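Local coordinates for uncharacterized protein DUF4425 (Bacteroides vulgatus, PDB 3U6G) that is of unknown function but has an immunoglobulin-like fold and belongs to a family of PLAT/LH2 and C2-like lipoproteins, which suggests possible calcium binding, at residues F71-S79 with L115-K124. Sequence-based numbering, arbitrary orientation.
Sequences FMTCAGSVS and LIETFSVSTK
Gly76 and Phe119 face each other as a hydrogen-bonded pair, and the phenyl ring folds across the glycine so that Gly76 CA sits over its face, 3.7 Å from the centroid of the Phe119 ring in a CH-pi contact. Phe119 reaches this place because CG stands between its own N and carbonyl carbon (chi1 61°), which swings the ring over the neighbouring strand; glycine suits the spot, since with no side chain on that face it lets the ring settle directly on its CA. Val78 CG2 meets the ring at its edge, 3.9 Å from Phe119 CE2, and Cys74 SG also lies near the ring plane. Beyond, Val78 CG1 lies 4.0 Å from Leu115 CD2.

The backbones run antiparallel, with paired bonds joining Cys74 to Val121, Gly76 to Phe119 and Val78 to Glu117; Gly76 N to Phe119 O is nearly straight at hydrogen (169°). In this immunoglobulin-like fold the 115-122 strand borders 71-80, whose other side bonds to 24-33. Apolar Cys74, Val78, Phe119 and Val121 point inward, the last three touching strand 87-96, whereas small or polar Ala75, Ser77 and Thr118 pack on the second subunit.

At the far end, Thr123 N bonds to Met72 O, while Thr123 OG1, also bonded to His10, accepts a weak bond from Met72 N (3.0 Å). Ser122 OG accepts from Lys124 N in an ST turn, and Ser122 CB packs 3.5 Å from Phe71 CE1.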
loop_
_atom_site.group_PDB
_atom_site.type_symbol
_atom_site.label_atom_id
_atom_site.label_comp_id
_atom_site.label_asym_id
_atom_site.label_seq_id
_atom_site.Cartn_x
_atom_site.Cartn_y
_atom_site.Cartn_z
ATOM N N PHE A 71 -0.258 8.324 9.579
ATOM C CA PHE A 71 0.223 7.943 8.272
ATOM C C PHE A 71 -0.889 7.269 7.490
ATOM O O PHE A 71 -1.671 6.515 8.057
ATOM C CB PHE A 71 1.369 6.958 8.442
ATOM C CG PHE A 71 2.009 6.500 7.157
ATOM C CD1 PHE A 71 2.684 7.389 6.335
ATOM C CD2 PHE A 71 1.986 5.160 6.807
ATOM C CE1 PHE A 71 3.297 6.965 5.157
ATOM C CE2 PHE A 71 2.607 4.714 5.626
ATOM C CZ PHE A 71 3.273 5.626 4.807
HETATM N N MSE A 72 -0.935 7.539 6.183
HETATM C CA MSE A 72 -1.860 6.900 5.268
HETATM C C MSE A 72 -1.167 6.807 3.913
HETATM O O MSE A 72 -0.415 7.697 3.541
HETATM C CB MSE A 72 -3.189 7.674 5.163
HETATM C CG MSE A 72 -4.470 6.900 4.550
HETATM SE SE MSE A 72 -5.817 8.116 4.316
HETATM C CE MSE A 72 -7.228 6.818 4.174
ATOM N N THR A 73 -1.404 5.702 3.221
ATOM C CA THR A 73 -0.777 5.381 1.931
ATOM C C THR A 73 -1.794 4.899 0.924
ATOM O O THR A 73 -2.770 4.248 1.306
ATOM C CB THR A 73 0.199 4.199 2.075
ATOM O OG1 THR A 73 -0.478 3.064 2.654
ATOM C CG2 THR A 73 1.363 4.584 2.937
ATOM N N CYS A 74 -1.548 5.174 -0.354
ATOM C CA CYS A 74 -2.349 4.670 -1.445
ATOM C C CYS A 74 -1.381 4.194 -2.511
ATOM O O CYS A 74 -0.543 4.979 -2.986
ATOM C CB CYS A 74 -3.246 5.780 -2.008
ATOM S SG CYS A 74 -4.204 5.301 -3.473
ATOM N N ALA A 75 -1.478 2.910 -2.839
ATOM C CA ALA A 75 -0.718 2.299 -3.934
ATOM C C ALA A 75 -1.672 1.873 -5.018
ATOM O O ALA A 75 -2.711 1.287 -4.756
ATOM C CB ALA A 75 0.094 1.090 -3.442
ATOM N N GLY A 76 -1.326 2.167 -6.258
ATOM C CA GLY A 76 -2.215 1.860 -7.352
ATOM C C GLY A 76 -1.548 1.232 -8.554
ATOM O O GLY A 76 -0.342 1.330 -8.744
ATOM N N SER A 77 -2.383 0.578 -9.351
ATOM C CA SER A 77 -1.936 0.090 -10.645
ATOM C C SER A 77 -2.909 0.527 -11.708
ATOM O O SER A 77 -4.119 0.645 -11.489
ATOM C CB SER A 77 -1.791 -1.431 -10.682
ATOM O OG SER A 77 -3.056 -2.041 -10.606
ATOM N N VAL A 78 -2.337 0.808 -12.870
ATOM C CA VAL A 78 -3.071 1.222 -14.043
ATOM C C VAL A 78 -2.648 0.292 -15.156
ATOM O O VAL A 78 -1.459 0.134 -15.399
ATOM C CB VAL A 78 -2.733 2.680 -14.425
ATOM C CG1 VAL A 78 -3.409 3.068 -15.740
ATOM C CG2 VAL A 78 -3.136 3.623 -13.288
ATOM N N SER A 79 -3.619 -0.331 -15.819
ATOM C CA SER A 79 -3.310 -1.264 -16.884
ATOM C C SER A 79 -4.266 -1.125 -18.061
ATOM O O SER A 79 -5.396 -0.659 -17.908
ATOM C CB SER A 79 -3.328 -2.691 -16.345
ATOM O OG SER A 79 -4.606 -3.013 -15.823
ATOM N N LEU A 115 0.007 -2.040 -21.381
ATOM C CA LEU A 115 0.371 -0.967 -20.446
ATOM C C LEU A 115 0.169 -1.459 -19.015
ATOM O O LEU A 115 -0.908 -1.931 -18.674
ATOM C CB LEU A 115 -0.483 0.280 -20.694
ATOM C CG LEU A 115 -0.154 1.556 -19.895
ATOM C CD1 LEU A 115 -0.416 2.794 -20.737
ATOM C CD2 LEU A 115 -0.922 1.659 -18.579
ATOM N N ILE A 116 1.230 -1.377 -18.219
ATOM C CA ILE A 116 1.173 -1.656 -16.788
ATOM C C ILE A 116 2.017 -0.608 -16.074
ATOM O O ILE A 116 3.239 -0.537 -16.276
ATOM C CB ILE A 116 1.667 -3.099 -16.446
ATOM C CG1 ILE A 116 1.906 -3.254 -14.937
ATOM C CG2 ILE A 116 2.940 -3.447 -17.220
ATOM C CD1 ILE A 116 0.697 -2.946 -14.086
ATOM N N GLU A 117 1.375 0.207 -15.242
ATOM C CA GLU A 117 2.095 1.222 -14.504
ATOM C C GLU A 117 1.611 1.209 -13.069
ATOM O O GLU A 117 0.503 0.766 -12.792
ATOM C CB GLU A 117 1.863 2.597 -15.118
ATOM C CG GLU A 117 2.258 2.682 -16.589
ATOM C CD GLU A 117 3.760 2.646 -16.818
ATOM O OE1 GLU A 117 4.529 2.880 -15.863
ATOM O OE2 GLU A 117 4.173 2.421 -17.974
ATOM N N THR A 118 2.449 1.688 -12.162
ATOM C CA THR A 118 2.084 1.730 -10.751
ATOM C C THR A 118 2.403 3.099 -10.170
ATOM O O THR A 118 3.196 3.863 -10.729
ATOM C CB THR A 118 2.809 0.614 -9.953
ATOM O OG1 THR A 118 4.233 0.830 -9.953
ATOM C CG2 THR A 118 2.480 -0.757 -10.526
ATOM N N PHE A 119 1.791 3.391 -9.032
ATOM C CA PHE A 119 2.040 4.640 -8.357
ATOM C C PHE A 119 1.833 4.473 -6.877
ATOM O O PHE A 119 1.175 3.512 -6.431
ATOM C CB PHE A 119 1.142 5.743 -8.918
ATOM C CG PHE A 119 -0.347 5.496 -8.750
ATOM C CD1 PHE A 119 -0.976 5.723 -7.531
ATOM C CD2 PHE A 119 -1.125 5.086 -9.832
ATOM C CE1 PHE A 119 -2.349 5.506 -7.384
ATOM C CE2 PHE A 119 -2.489 4.873 -9.694
ATOM C CZ PHE A 119 -3.106 5.082 -8.468
ATOM N N SER A 120 2.391 5.411 -6.122
ATOM C CA SER A 120 2.205 5.428 -4.683
ATOM C C SER A 120 2.250 6.853 -4.183
ATOM O O SER A 120 3.035 7.658 -4.671
ATOM C CB SER A 120 3.291 4.600 -3.974
ATOM O OG SER A 120 3.026 4.460 -2.587
ATOM N N VAL A 121 1.390 7.154 -3.224
ATOM C CA VAL A 121 1.457 8.422 -2.513
ATOM C C VAL A 121 1.071 8.214 -1.066
ATOM O O VAL A 121 0.264 7.346 -0.742
ATOM C CB VAL A 121 0.579 9.505 -3.176
ATOM C CG1 VAL A 121 -0.865 9.175 -3.070
ATOM C CG2 VAL A 121 0.888 10.900 -2.587
ATOM N N SER A 122 1.664 9.009 -0.189
ATOM C CA SER A 122 1.335 8.929 1.217
ATOM C C SER A 122 1.200 10.315 1.811
ATOM O O SER A 122 1.477 11.329 1.147
ATOM C CB SER A 122 2.423 8.158 1.962
ATOM O OG SER A 122 3.553 8.977 2.165
ATOM N N THR A 123 0.806 10.344 3.077
ATOM C CA THR A 123 0.664 11.594 3.806
ATOM C C THR A 123 1.903 11.910 4.670
ATOM O O THR A 123 1.870 12.812 5.488
ATOM C CB THR A 123 -0.616 11.571 4.659
ATOM O OG1 THR A 123 -0.567 10.427 5.509
ATOM C CG2 THR A 123 -1.870 11.479 3.769
ATOM N N LYS A 124 2.994 11.173 4.486
ATOM C CA LYS A 124 4.272 11.523 5.121
ATOM C C LYS A 124 4.913 12.704 4.395
ATOM O O LYS A 124 4.918 12.748 3.161
ATOM C CB LYS A 124 5.226 10.320 5.085
ATOM C CG LYS A 124 6.619 10.577 5.642
ATOM C CD LYS A 124 7.540 9.382 5.428
ATOM C CE LYS A 124 8.986 9.740 5.734
ATOM N NZ LYS A 124 9.850 8.528 5.805
#